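Endoglucanase (PDB 1DYS) hydrolyses internal beta-1,4-glucosidic linkages in cellulose as a glycoside hydrolase family 6 endoglucanase, helping to recycle plant biomass. Local coordinates at residues Y165-L170 / Q205-N210; E199-L204 / R257-Q262; N107-Y112 / Q159-G164; V81-Y86 / N118-K123; Y86-R91 / P138-N143. All coordinates share one frame; numbering follows the deposited sequence.

Contact 1: Y165-L170 / Q205-N210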
# COMPACT_ATOMS: atom_id res chain seq x y z
N TYR A 165 14.34 -0.08 -20.54
CA TYR A 165 15.22 -1.00 -19.88
C TYR A 165 14.55 -2.35 -19.60
O TYR A 165 15.14 -3.40 -19.86
CB TYR A 165 15.81 -0.41 -18.58
CG TYR A 165 16.76 -1.38 -17.91
CD1 TYR A 165 18.10 -1.39 -18.35
CD2 TYR A 165 16.44 -2.26 -16.91
CE1 TYR A 165 19.00 -2.27 -17.80
CE2 TYR A 165 17.34 -3.15 -16.36
CZ TYR A 165 18.65 -3.15 -16.80
OH TYR A 165 19.58 -4.00 -16.27
N ALA A 166 13.29 -2.26 -19.17
CA ALA A 166 12.56 -3.51 -18.91
C ALA A 166 12.36 -4.31 -20.21
O ALA A 166 12.63 -5.52 -20.15
CB ALA A 166 11.24 -3.08 -18.29
N ILE A 167 12.04 -3.65 -21.32
CA ILE A 167 11.90 -4.36 -22.59
C ILE A 167 13.25 -4.97 -22.95
O ILE A 167 13.32 -6.12 -23.37
CB ILE A 167 11.45 -3.42 -23.71
CG1 ILE A 167 10.03 -2.88 -23.41
CG2 ILE A 167 11.42 -4.07 -25.09
CD1 ILE A 167 9.59 -1.70 -24.24
N SER A 168 14.31 -4.14 -22.83
CA SER A 168 15.64 -4.63 -23.21
C SER A 168 16.04 -5.88 -22.45
O SER A 168 16.80 -6.72 -22.97
CB SER A 168 16.71 -3.54 -23.04
OG SER A 168 17.17 -3.29 -21.72
N GLN A 169 15.66 -6.02 -21.18
CA GLN A 169 16.06 -7.17 -20.40
C GLN A 169 15.19 -8.42 -20.55
O GLN A 169 15.55 -9.45 -19.99
CB GLN A 169 16.04 -6.82 -18.90
CG GLN A 169 17.21 -5.92 -18.51
CD GLN A 169 18.43 -6.81 -18.36
OE1 GLN A 169 18.44 -7.81 -17.62
NE2 GLN A 169 19.45 -6.52 -19.15
N LEU A 170 14.07 -8.33 -21.25
CA LEU A 170 13.13 -9.42 -21.35
C LEU A 170 12.92 -9.92 -22.77
O LEU A 170 11.81 -10.17 -23.23
CB LEU A 170 11.77 -8.93 -20.78
CG LEU A 170 11.88 -8.67 -19.26
CD1 LEU A 170 10.63 -7.91 -18.78
CD2 LEU A 170 12.03 -9.93 -18.44
N GLN A 205 12.56 2.80 -29.26
CA GLN A 205 13.91 3.24 -29.65
C GLN A 205 14.88 3.12 -28.48
O GLN A 205 16.00 2.63 -28.66
CB GLN A 205 13.92 4.68 -30.13
CG GLN A 205 13.05 4.98 -31.34
CD GLN A 205 13.06 6.46 -31.66
OE1 GLN A 205 12.03 7.11 -31.87
NE2 GLN A 205 14.27 7.02 -31.69
N LYS A 206 14.47 3.54 -27.29
CA LYS A 206 15.28 3.45 -26.09
C LYS A 206 15.57 2.03 -25.65
O LYS A 206 16.69 1.77 -25.17
CB LYS A 206 14.62 4.22 -24.93
CG LYS A 206 14.27 5.62 -25.38
CD LYS A 206 14.08 6.59 -24.23
CE LYS A 206 13.46 7.89 -24.73
NZ LYS A 206 14.31 8.53 -25.78
N ALA A 207 14.71 1.06 -25.92
CA ALA A 207 14.96 -0.34 -25.61
C ALA A 207 15.99 -0.89 -26.60
O ALA A 207 16.69 -1.85 -26.30
CB ALA A 207 13.71 -1.22 -25.66
N GLY A 208 16.06 -0.22 -27.76
CA GLY A 208 17.14 -0.57 -28.69
C GLY A 208 16.61 -0.94 -30.06
O GLY A 208 15.41 -0.99 -30.28
N ASN A 209 17.54 -1.21 -30.97
CA ASN A 209 17.19 -1.61 -32.31
C ASN A 209 16.65 -3.04 -32.37
O ASN A 209 15.59 -3.21 -32.97
CB ASN A 209 18.36 -1.50 -33.28
CG ASN A 209 18.91 -0.12 -33.55
OD1 ASN A 209 19.79 0.02 -34.41
ND2 ASN A 209 18.44 0.91 -32.86
N ASN A 210 17.27 -4.04 -31.76
CA ASN A 210 16.81 -5.42 -31.88
C ASN A 210 15.67 -5.78 -30.92
O ASN A 210 15.11 -6.86 -31.01
CB ASN A 210 17.95 -6.42 -31.72
CG ASN A 210 18.15 -7.03 -30.35
OD1 ASN A 210 18.71 -6.40 -29.45
ND2 ASN A 210 17.71 -8.27 -30.15

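Contact 2: E199-L204 / R257-Q262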
# COMPACT_ATOMS: atom_id res chain seq x y z
N GLU A 199 4.52 7.73 -28.34
CA GLU A 199 5.11 7.31 -27.07
C GLU A 199 5.70 5.92 -27.16
O GLU A 199 6.82 5.68 -26.67
CB GLU A 199 4.07 7.40 -25.96
CG GLU A 199 4.59 7.83 -24.60
CD GLU A 199 5.71 8.85 -24.60
OE1 GLU A 199 5.74 9.80 -25.40
OE2 GLU A 199 6.60 8.68 -23.72
N VAL A 200 4.98 4.96 -27.75
CA VAL A 200 5.50 3.62 -27.95
C VAL A 200 6.73 3.65 -28.86
O VAL A 200 7.69 2.95 -28.58
CB VAL A 200 4.36 2.75 -28.54
CG1 VAL A 200 4.87 1.40 -28.97
CG2 VAL A 200 3.22 2.62 -27.52
N ALA A 201 6.66 4.46 -29.94
CA ALA A 201 7.85 4.48 -30.80
C ALA A 201 9.07 4.98 -30.01
O ALA A 201 10.14 4.40 -30.16
CB ALA A 201 7.66 5.27 -32.09
N THR A 202 8.93 6.05 -29.25
CA THR A 202 10.04 6.59 -28.46
C THR A 202 10.57 5.58 -27.47
O THR A 202 11.79 5.45 -27.33
CB THR A 202 9.59 7.87 -27.74
OG1 THR A 202 9.24 8.84 -28.73
CG2 THR A 202 10.65 8.41 -26.80
N ILE A 203 9.68 4.89 -26.73
CA ILE A 203 10.11 3.87 -25.80
C ILE A 203 10.84 2.71 -26.46
O ILE A 203 11.81 2.20 -25.89
CB ILE A 203 8.91 3.31 -25.00
CG1 ILE A 203 8.54 4.40 -23.98
CG2 ILE A 203 9.18 1.97 -24.33
CD1 ILE A 203 7.13 4.27 -23.45
N LEU A 204 10.37 2.26 -27.61
CA LEU A 204 11.02 1.15 -28.30
C LEU A 204 12.41 1.55 -28.80
O LEU A 204 13.36 0.75 -28.75
CB LEU A 204 10.14 0.66 -29.46
CG LEU A 204 8.93 -0.17 -28.97
CD1 LEU A 204 8.05 -0.57 -30.13
CD2 LEU A 204 9.43 -1.42 -28.27
N ARG A 257 3.35 3.14 -38.84
CA ARG A 257 4.65 3.57 -38.37
C ARG A 257 5.57 2.36 -38.33
O ARG A 257 6.71 2.36 -37.86
CB ARG A 257 4.59 4.26 -37.01
CG ARG A 257 3.70 5.49 -36.90
CD ARG A 257 3.46 5.76 -35.42
NE ARG A 257 2.90 7.05 -35.09
CZ ARG A 257 3.53 8.09 -34.54
NH1 ARG A 257 4.82 8.09 -34.26
NH2 ARG A 257 2.79 9.17 -34.29
N GLY A 258 5.03 1.23 -38.77
CA GLY A 258 5.68 -0.07 -38.82
C GLY A 258 6.05 -0.71 -37.49
O GLY A 258 7.09 -1.35 -37.29
N LEU A 259 5.22 -0.52 -36.49
CA LEU A 259 5.44 -1.04 -35.13
C LEU A 259 4.44 -2.14 -34.87
O LEU A 259 3.51 -2.31 -35.69
CB LEU A 259 5.16 0.12 -34.17
CG LEU A 259 6.02 1.38 -34.26
CD1 LEU A 259 5.43 2.50 -33.43
CD2 LEU A 259 7.46 1.12 -33.82
N PRO A 260 4.60 -2.91 -33.82
CA PRO A 260 3.73 -4.00 -33.42
C PRO A 260 2.28 -3.56 -33.26
O PRO A 260 1.97 -2.40 -33.06
CB PRO A 260 4.27 -4.65 -32.14
CG PRO A 260 5.36 -3.71 -31.76
CD PRO A 260 5.71 -2.76 -32.86
N THR A 261 1.38 -4.52 -33.43
CA THR A 261 -0.05 -4.24 -33.44
C THR A 261 -0.94 -5.05 -32.50
O THR A 261 -2.11 -4.67 -32.38
CB THR A 261 -0.55 -4.64 -34.87
OG1 THR A 261 -0.15 -5.98 -35.15
CG2 THR A 261 0.02 -3.72 -35.93
N GLN A 262 -0.50 -6.13 -31.91
CA GLN A 262 -1.33 -7.12 -31.26
C GLN A 262 -1.75 -6.83 -29.82
O GLN A 262 -0.90 -6.45 -29.04
CB GLN A 262 -0.70 -8.51 -31.32
CG GLN A 262 -0.42 -8.93 -32.77
CD GLN A 262 -1.69 -8.94 -33.63
OE1 GLN A 262 -1.84 -8.10 -34.50
NE2 GLN A 262 -2.61 -9.86 -33.38

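Contact 3: N107-Y112 / Q159-G164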
# COMPACT_ATOMS: atom_id res chain seq x y z
N ASN A 107 16.68 7.51 -5.76
CA ASN A 107 17.47 6.65 -6.62
C ASN A 107 16.58 5.60 -7.29
O ASN A 107 17.01 4.49 -7.55
CB ASN A 107 18.59 5.98 -5.82
CG ASN A 107 19.66 5.26 -6.62
OD1 ASN A 107 20.18 4.24 -6.13
ND2 ASN A 107 20.05 5.72 -7.80
N GLY A 108 15.34 5.95 -7.60
CA GLY A 108 14.37 4.96 -8.07
C GLY A 108 14.67 4.30 -9.38
O GLY A 108 14.36 3.10 -9.57
N LEU A 109 15.23 5.03 -10.34
CA LEU A 109 15.59 4.43 -11.60
C LEU A 109 16.62 3.33 -11.44
O LEU A 109 16.42 2.21 -11.92
CB LEU A 109 16.08 5.53 -12.58
CG LEU A 109 16.49 4.89 -13.91
CD1 LEU A 109 15.24 4.27 -14.57
CD2 LEU A 109 17.10 5.91 -14.85
N ASN A 110 17.69 3.56 -10.66
CA ASN A 110 18.66 2.50 -10.45
C ASN A 110 18.08 1.29 -9.72
O ASN A 110 18.37 0.17 -10.11
CB ASN A 110 19.89 3.01 -9.67
CG ASN A 110 20.81 3.79 -10.58
OD1 ASN A 110 21.40 4.82 -10.21
ND2 ASN A 110 20.94 3.30 -11.81
N ARG A 111 17.25 1.50 -8.70
CA ARG A 111 16.64 0.44 -7.90
C ARG A 111 15.67 -0.39 -8.78
O ARG A 111 15.64 -1.61 -8.69
CB ARG A 111 15.93 0.98 -6.68
CG ARG A 111 16.78 1.78 -5.69
CD ARG A 111 15.91 2.37 -4.57
NE ARG A 111 16.81 2.86 -3.50
CZ ARG A 111 16.35 3.55 -2.44
NH1 ARG A 111 15.06 3.81 -2.26
NH2 ARG A 111 17.25 3.94 -1.54
N TYR A 112 14.94 0.32 -9.65
CA TYR A 112 14.06 -0.37 -10.60
C TYR A 112 14.87 -1.28 -11.53
O TYR A 112 14.50 -2.44 -11.73
CB TYR A 112 13.33 0.61 -11.48
CG TYR A 112 12.30 0.09 -12.45
CD1 TYR A 112 11.05 -0.36 -12.04
CD2 TYR A 112 12.59 0.09 -13.80
CE1 TYR A 112 10.13 -0.79 -12.99
CE2 TYR A 112 11.66 -0.33 -14.74
CZ TYR A 112 10.42 -0.77 -14.31
OH TYR A 112 9.52 -1.18 -15.27
N GLN A 159 11.22 7.75 -16.84
CA GLN A 159 10.25 6.63 -16.94
C GLN A 159 10.35 5.96 -18.30
O GLN A 159 10.26 4.72 -18.41
CB GLN A 159 8.83 7.06 -16.60
CG GLN A 159 8.58 7.33 -15.13
CD GLN A 159 7.13 7.73 -14.91
OE1 GLN A 159 6.46 8.21 -15.80
NE2 GLN A 159 6.64 7.51 -13.70
N GLN A 160 10.63 6.72 -19.35
CA GLN A 160 10.81 6.12 -20.68
C GLN A 160 12.04 5.23 -20.68
O GLN A 160 12.05 4.11 -21.20
CB GLN A 160 10.92 7.16 -21.78
CG GLN A 160 9.66 7.99 -22.02
CD GLN A 160 9.90 9.05 -23.07
OE1 GLN A 160 11.04 9.33 -23.43
NE2 GLN A 160 8.87 9.70 -23.59
N GLU A 161 13.12 5.70 -20.03
CA GLU A 161 14.32 4.90 -19.89
C GLU A 161 14.05 3.64 -19.07
O GLU A 161 14.54 2.56 -19.41
CB GLU A 161 15.45 5.72 -19.24
CG GLU A 161 16.69 4.88 -18.99
CD GLU A 161 17.88 5.69 -18.50
OE1 GLU A 161 17.84 6.94 -18.63
OE2 GLU A 161 18.86 5.10 -18.00
N ALA A 162 13.24 3.76 -18.01
CA ALA A 162 12.92 2.58 -17.21
C ALA A 162 12.19 1.51 -18.01
O ALA A 162 12.52 0.32 -17.91
CB ALA A 162 12.04 2.92 -16.01
N ILE A 163 11.18 1.93 -18.77
CA ILE A 163 10.39 0.95 -19.53
C ILE A 163 11.23 0.32 -20.65
O ILE A 163 11.26 -0.90 -20.90
CB ILE A 163 9.11 1.60 -20.06
CG1 ILE A 163 8.20 2.09 -18.93
CG2 ILE A 163 8.38 0.53 -20.88
CD1 ILE A 163 6.90 2.74 -19.41
N GLY A 164 12.02 1.21 -21.30
CA GLY A 164 12.91 0.68 -22.36
C GLY A 164 13.85 -0.35 -21.77
O GLY A 164 14.20 -1.33 -22.42

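Contact 4: V81-Y86 / N118-K123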
# COMPACT_ATOMS: atom_id res chain seq x y z
N VAL A 81 1.77 -18.37 -18.61
CA VAL A 81 1.66 -17.60 -17.36
C VAL A 81 1.54 -16.09 -17.59
O VAL A 81 2.39 -15.57 -18.30
CB VAL A 81 2.97 -17.83 -16.57
CG1 VAL A 81 3.02 -16.97 -15.30
CG2 VAL A 81 3.10 -19.31 -16.24
N GLY A 82 0.54 -15.43 -17.03
CA GLY A 82 0.46 -13.97 -17.20
C GLY A 82 1.09 -13.34 -15.95
O GLY A 82 0.70 -13.68 -14.84
N LEU A 83 2.01 -12.39 -16.22
CA LEU A 83 2.65 -11.64 -15.12
C LEU A 83 2.46 -10.14 -15.39
O LEU A 83 2.61 -9.73 -16.54
CB LEU A 83 4.15 -11.90 -15.01
CG LEU A 83 4.53 -13.36 -14.68
CD1 LEU A 83 6.07 -13.46 -14.69
CD2 LEU A 83 3.94 -13.78 -13.37
N VAL A 84 2.25 -9.36 -14.33
CA VAL A 84 2.12 -7.90 -14.52
C VAL A 84 3.40 -7.29 -13.92
O VAL A 84 3.67 -7.55 -12.76
CB VAL A 84 0.91 -7.31 -13.79
CG1 VAL A 84 0.75 -5.85 -14.23
CG2 VAL A 84 -0.37 -8.07 -14.17
N LEU A 85 4.20 -6.64 -14.76
CA LEU A 85 5.45 -6.01 -14.29
C LEU A 85 5.02 -4.59 -13.99
O LEU A 85 4.69 -3.82 -14.91
CB LEU A 85 6.47 -6.13 -15.43
CG LEU A 85 7.89 -5.70 -15.08
CD1 LEU A 85 8.88 -6.51 -15.91
CD2 LEU A 85 8.07 -4.21 -15.30
N TYR A 86 4.98 -4.27 -12.69
CA TYR A 86 4.38 -3.00 -12.27
C TYR A 86 5.08 -2.40 -11.06
O TYR A 86 4.58 -2.57 -9.95
CB TYR A 86 2.89 -3.25 -11.98
CG TYR A 86 2.02 -2.14 -11.51
CD1 TYR A 86 1.94 -0.91 -12.17
CD2 TYR A 86 1.22 -2.26 -10.37
CE1 TYR A 86 1.09 0.12 -11.77
CE2 TYR A 86 0.39 -1.25 -9.93
CZ TYR A 86 0.33 -0.06 -10.63
OH TYR A 86 -0.51 0.94 -10.17
N ASN A 118 16.11 -6.62 -13.03
CA ASN A 118 17.08 -7.73 -13.18
C ASN A 118 16.62 -9.03 -12.63
O ASN A 118 16.63 -10.06 -13.34
CB ASN A 118 18.45 -7.29 -12.68
CG ASN A 118 19.02 -6.23 -13.60
OD1 ASN A 118 18.58 -5.83 -14.67
ND2 ASN A 118 20.16 -5.68 -13.12
N PRO A 119 16.15 -9.09 -11.41
CA PRO A 119 15.69 -10.31 -10.76
C PRO A 119 14.49 -10.87 -11.51
O PRO A 119 14.36 -12.10 -11.62
CB PRO A 119 15.46 -10.07 -9.28
CG PRO A 119 15.82 -8.63 -9.13
CD PRO A 119 16.23 -8.00 -10.43
N PHE A 120 13.62 -10.00 -12.00
CA PHE A 120 12.48 -10.43 -12.79
C PHE A 120 12.97 -11.20 -14.02
O PHE A 120 12.54 -12.34 -14.25
CB PHE A 120 11.65 -9.22 -13.22
CG PHE A 120 10.22 -9.46 -13.60
CD1 PHE A 120 9.85 -10.28 -14.67
CD2 PHE A 120 9.26 -8.77 -12.86
CE1 PHE A 120 8.51 -10.39 -14.98
CE2 PHE A 120 7.91 -8.87 -13.17
CZ PHE A 120 7.56 -9.70 -14.23
N ALA A 121 13.94 -10.58 -14.71
CA ALA A 121 14.45 -11.21 -15.93
C ALA A 121 15.18 -12.50 -15.65
O ALA A 121 15.05 -13.44 -16.46
CB ALA A 121 15.32 -10.23 -16.68
N GLN A 122 15.91 -12.56 -14.56
CA GLN A 122 16.66 -13.77 -14.21
C GLN A 122 15.71 -14.94 -14.05
O GLN A 122 15.97 -16.04 -14.57
CB GLN A 122 17.43 -13.54 -12.89
CG GLN A 122 18.15 -14.79 -12.37
CD GLN A 122 18.80 -14.51 -11.02
OE1 GLN A 122 18.86 -13.38 -10.53
NE2 GLN A 122 19.31 -15.55 -10.38
N LYS A 123 14.62 -14.72 -13.29
CA LYS A 123 13.67 -15.80 -13.06
C LYS A 123 12.98 -16.27 -14.33
O LYS A 123 12.82 -17.47 -14.55
CB LYS A 123 12.56 -15.22 -12.13
CG LYS A 123 13.09 -15.15 -10.69
CD LYS A 123 11.95 -14.58 -9.84
CE LYS A 123 12.47 -14.18 -8.45
NZ LYS A 123 12.96 -15.35 -7.69

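Contact 5: Y86-R91 / P138-N143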
# COMPACT_ATOMS: atom_id res chain seq x y z
N TYR A 86 4.98 -4.27 -12.69
CA TYR A 86 4.38 -3.00 -12.27
C TYR A 86 5.08 -2.40 -11.06
O TYR A 86 4.58 -2.57 -9.95
CB TYR A 86 2.89 -3.25 -11.98
CG TYR A 86 2.02 -2.14 -11.51
CD1 TYR A 86 1.94 -0.91 -12.17
CD2 TYR A 86 1.22 -2.26 -10.37
CE1 TYR A 86 1.09 0.12 -11.77
CE2 TYR A 86 0.39 -1.25 -9.93
CZ TYR A 86 0.33 -0.06 -10.63
OH TYR A 86 -0.51 0.94 -10.17
N ASN A 87 6.22 -1.77 -11.30
CA ASN A 87 6.90 -1.10 -10.16
C ASN A 87 7.67 0.12 -10.61
O ASN A 87 8.73 0.49 -10.04
CB ASN A 87 7.78 -2.13 -9.46
CG ASN A 87 8.12 -1.70 -8.03
OD1 ASN A 87 7.46 -0.84 -7.44
ND2 ASN A 87 9.15 -2.31 -7.48
N LEU A 88 7.14 0.83 -11.61
CA LEU A 88 7.85 2.02 -12.12
C LEU A 88 8.11 3.05 -11.06
O LEU A 88 7.33 3.34 -10.14
CB LEU A 88 6.90 2.67 -13.17
CG LEU A 88 7.52 3.60 -14.21
CD1 LEU A 88 8.48 2.82 -15.11
CD2 LEU A 88 6.41 4.26 -15.03
N PRO A 89 9.28 3.67 -11.13
CA PRO A 89 9.56 4.78 -10.22
C PRO A 89 8.58 5.89 -10.52
O PRO A 89 8.21 6.19 -11.69
CB PRO A 89 11.01 5.23 -10.49
CG PRO A 89 11.53 4.08 -11.28
CD PRO A 89 10.39 3.41 -12.04
N ASP A 90 8.01 6.51 -9.49
CA ASP A 90 7.00 7.55 -9.59
C ASP A 90 5.76 7.06 -10.34
O ASP A 90 5.12 7.77 -11.15
CB ASP A 90 7.55 8.81 -10.30
CG ASP A 90 8.53 9.56 -9.41
OD1 ASP A 90 8.84 9.04 -8.31
OD2 ASP A 90 8.98 10.66 -9.83
N ARG A 91 5.45 5.80 -10.08
CA ARG A 91 4.31 5.07 -10.62
C ARG A 91 3.01 5.86 -10.53
O ARG A 91 2.78 6.57 -9.56
CB ARG A 91 4.14 3.80 -9.76
CG ARG A 91 3.49 2.64 -10.51
CD ARG A 91 3.66 1.33 -9.75
NE ARG A 91 2.84 1.30 -8.52
CZ ARG A 91 2.83 0.21 -7.75
NH1 ARG A 91 3.51 -0.92 -7.98
NH2 ARG A 91 2.06 0.28 -6.63
N PRO A 138 1.19 -1.05 -16.36
CA PRO A 138 -0.17 -0.54 -16.52
C PRO A 138 -0.22 0.97 -16.27
O PRO A 138 0.33 1.57 -15.37
CB PRO A 138 -1.01 -1.29 -15.48
CG PRO A 138 -0.24 -2.60 -15.40
CD PRO A 138 1.24 -2.25 -15.49
N ASP A 139 -0.90 1.66 -17.18
CA ASP A 139 -1.18 3.07 -17.27
C ASP A 139 0.05 3.95 -17.45
O ASP A 139 -0.15 5.16 -17.40
CB ASP A 139 -2.02 3.60 -16.08
CG ASP A 139 -3.40 2.97 -16.12
OD1 ASP A 139 -3.83 2.63 -17.26
OD2 ASP A 139 -4.07 2.86 -15.07
N ALA A 140 1.27 3.42 -17.55
CA ALA A 140 2.44 4.32 -17.64
C ALA A 140 2.32 5.18 -18.90
O ALA A 140 2.53 6.37 -18.81
CB ALA A 140 3.75 3.55 -17.64
N ILE A 141 2.07 4.55 -20.03
CA ILE A 141 1.94 5.38 -21.27
C ILE A 141 0.82 6.37 -21.21
O ILE A 141 0.93 7.52 -21.67
CB ILE A 141 1.86 4.41 -22.45
CG1 ILE A 141 3.24 3.77 -22.61
CG2 ILE A 141 1.47 5.12 -23.75
CD1 ILE A 141 3.25 2.69 -23.67
N GLY A 142 -0.31 6.04 -20.57
CA GLY A 142 -1.41 6.99 -20.39
C GLY A 142 -0.89 8.23 -19.66
O GLY A 142 -1.11 9.35 -20.09
N ASN A 143 -0.21 8.02 -18.54
CA ASN A 143 0.34 9.11 -17.73
C ASN A 143 1.37 9.91 -18.52
O ASN A 143 1.49 11.13 -18.30
CB ASN A 143 0.88 8.49 -16.45
CG ASN A 143 -0.13 8.22 -15.36
OD1 ASN A 143 -0.53 9.16 -14.69
ND2 ASN A 143 -0.50 6.95 -15.21

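Contact 1: Y165-L170 / Q205-N210
Ala207, in the last turn of helix 190-207, presses its methyl group into the side of helix 150-169 beside Ile167. Its CB lies 3.7 Å from Ile167 CG2 and comes equally near Ile167 CB, so the methyl is seated at the branch point of the isoleucine. Ile167 has CG2 anti to its backbone N, which places that methyl beside Ala207 while the longer arm through CG1 runs on to Ile203 and Leu204 of the same partner helix. With only an alanine between them the two backbones come very near, and the CA atoms of Ser168 and Ala207 are 5.0 Å apart.

The looser side is at Ser168. Its CB touches Ala207 O at 3.7 Å, but the hydroxyl does not cross the contact. It turns back into its own helix, where Ser168 OG donates to Tyr165 O at 2.8 Å, arriving 19° out of the carbonyl plane; the same oxygen also takes the backbone N-H of Gln169. Beyond Ala207 the helix breaks at Gly208, with a phi of 125° that suits glycine, and the chain leaves towards exposed Asn209 and Asn210.

No hydrogen bond or salt bridge joins the two helix ends. Their attachment is therefore apolar and rests on the fit of a small methyl against a branched side chain, while the serine spends its hydroxyl within its own helix.

Contact 2: E199-L204 / R257-Q262
Leu259, which buries the most surface here, reaches from the loop before strand 262-266 onto the flank of helix 190-207 and spreads its two methyls over successive turns. CD1 settles on Ala201, 3.8 Å from Ala201 CB, and CD2 meets Leu204 CD1 at 4.1 Å. With CG anti to its carbonyl carbon (chi1 -62°), the leucine projects into the groove between these two helix residues.

Ala201, being short, lets the loop approach to 7.4 Å between its own CA and that of Leu259. Leu204, one turn further on, reaches out alongside Leu259, the two side chains running past each other in opposite directions. The same Leu204 CD1 also touches the ring of the next residue, 4.2 Å from Pro260 CD, while Ile213 borders both Leu204 and Pro260.

Just before the leucine, Gly258 ends helix 243-255 in a Schellman motif with positive phi. Arg257 leans towards helix 190-207 as well, with a salt bridge to Glu194 and a hydrogen bond to Gln198.

Between the segments themselves there are only methyl, methylene and ring-carbon contacts near the surface. Such a contact is apolar and has little directional preference; the salt bridge of Arg257 supplies a directional tie beside it.

Contact 3: N107-Y112 / Q159-G164
Leu109 and Ala162 face each other with their CA atoms 6.5 Å apart, on two helices that run side by side in the same direction. The axes of 108-112 and 159-164 are only 6° from parallel and approach to 10.3 Å. Leu109 and Tyr112, one turn apart, both point across, and Ala162 fits between them.

Leu109 divides its methyls: CD1 lies 3.8 Å from Ala162 CB, and CD2 rests 3.7 Å from Glu161 OE2, where the leucine crosses the extended glutamate nearly at a right angle. That carboxylate also forms a salt bridge with Lys113, so the methyl packs against a group already held.

The two helices follow strands 79-85 and 132-136, which are neighbours in the parallel sheet, and they thus lie side by side in the outer helical layer of the distorted alpha/beta barrel of family 6. Replacing Leu109 by alanine is likely to leave the Ala162 methyl without one of its two neighbours across the contact and to open a gap beside Glu161.

Tyr112 has CG anti to the backbone N (chi1 -175°), which brings the ring across to Ala162. Ring atom CE2 is 3.5 Å from Ala162 CB, and the backbone oxygen Ala162 O lies at the ring edge, in its plane, 3.3 Å from CE2. Tyr112 OH is hydrogen-bonded to Glu137, while Pro89 and Leu102 pack against the same side chain.

Contact 4: V81-Y86 / N118-K123
In the beta-alpha-beta crossover formed by strand 79-85, helix 108-126 and strand 132-136, Phe120 of the helix packs onto Leu83 and Leu85 of the first strand. Helix segment 118-123 runs back against strand 81-85 at 164°, with the axes 11.5 Å apart, and the phenylalanine fills the space between them.

Leu85 covers one face of the ring: its CD1 stands 3.7 Å from the centroid of the Phe120 ring and just 7° off the normal, a CH-pi contact. Leu85 CG adds a contact to Phe120 CE2 at 3.7 Å, nearer the rim. Leu83 arrives obliquely, CD1 to Phe120 CE1 at 3.9 Å, its side chain running counter to that of Phe120. The ring reaches the sheet because Phe120 holds CG anti to its backbone N (chi1 -159°), and its far edge, near CE2, looks towards Val84 O. With a valine for Phe120, the CD1 methyl of Leu85 would probably lose its ring face and a gap open between helix and strand.

Around this core, Ile62 of helix 60-74 touches the phenylalanine, while Leu136 and Leu170 border Leu85. Val84 turns to the other side of the sheet, where its side chain comes within about 4 Å of that of Trp52, a probable substrate-binding residue.

Alternate strand residues thus serve two layers, the outer helices and the barrel interior with its cleft, as is characteristic of alpha/beta barrels.

Contact 5: Y86-R91 / P138-N143
The ring of Tyr86 lies between Pro138 and Arg91. From one side Pro138 comes obliquely, its CD 3.6 Å from Tyr86 CD1. On the opposite side of the ring plane Arg91 CD sits 3.5 Å above, displaced towards the rim. The guanidinium of Arg91 has Tyr86 CE2 over the centre of one face, a cation-pi pair. Arg91 NH1 also donates to Tyr86 O at 2.8 Å, from above the carbonyl plane, and a bond to Ser54 O helps to hold the arginine, which probably limits turning of the ring. The ring ends in OH, hydrogen-bonded to Asp92, a probable proton donor.

Leu88 makes the second touch, its CD2 3.8 Å from Ala140 CB. It also starts the type II turn that ends at Arg91. Between Pro138 and Ala140 lies Asp139, likewise a probable proton donor, at the N-cap position. Its carbonyl oxygen takes both Asn143 ND2 (2.9 Å) and Asn143 N, from opposite faces of its plane, tying the start of the helix together.

The contact thus joins the loops that follow neighbouring strands 79-85 and 132-136 at the cleft; Leu88 and Ala140 pack on Ala162 and Ile163 of helix 150-169, and Tyr112 of helix 108-126 backs Leu88.

How the contacts relate
The five contacts lie in one alpha/beta barrel. Contacts 3 and 4 share helix 108-126, contacts 1 and 3 share helix 150-169, and contacts 1 and 2 share helix 190-207, so the outer layer is linked helix to helix. Contacts 4 and 5 meet at Tyr86, where strand 79-85 passes from the core into the active-site loops. Centres range from about 11 Å apart (3 and 5) to about 21 Å (2 and 4). Along the chain, contacts 3, 4 and 5 interleave and close before 1 and 2, also interleaved, open. Probable hydrogen bonds of Gln160 to Glu199 and of Gln159 to Pro89 O tie contact 3 to contacts 2 and 5, so the loops around the probable proton donors touch the outer helices.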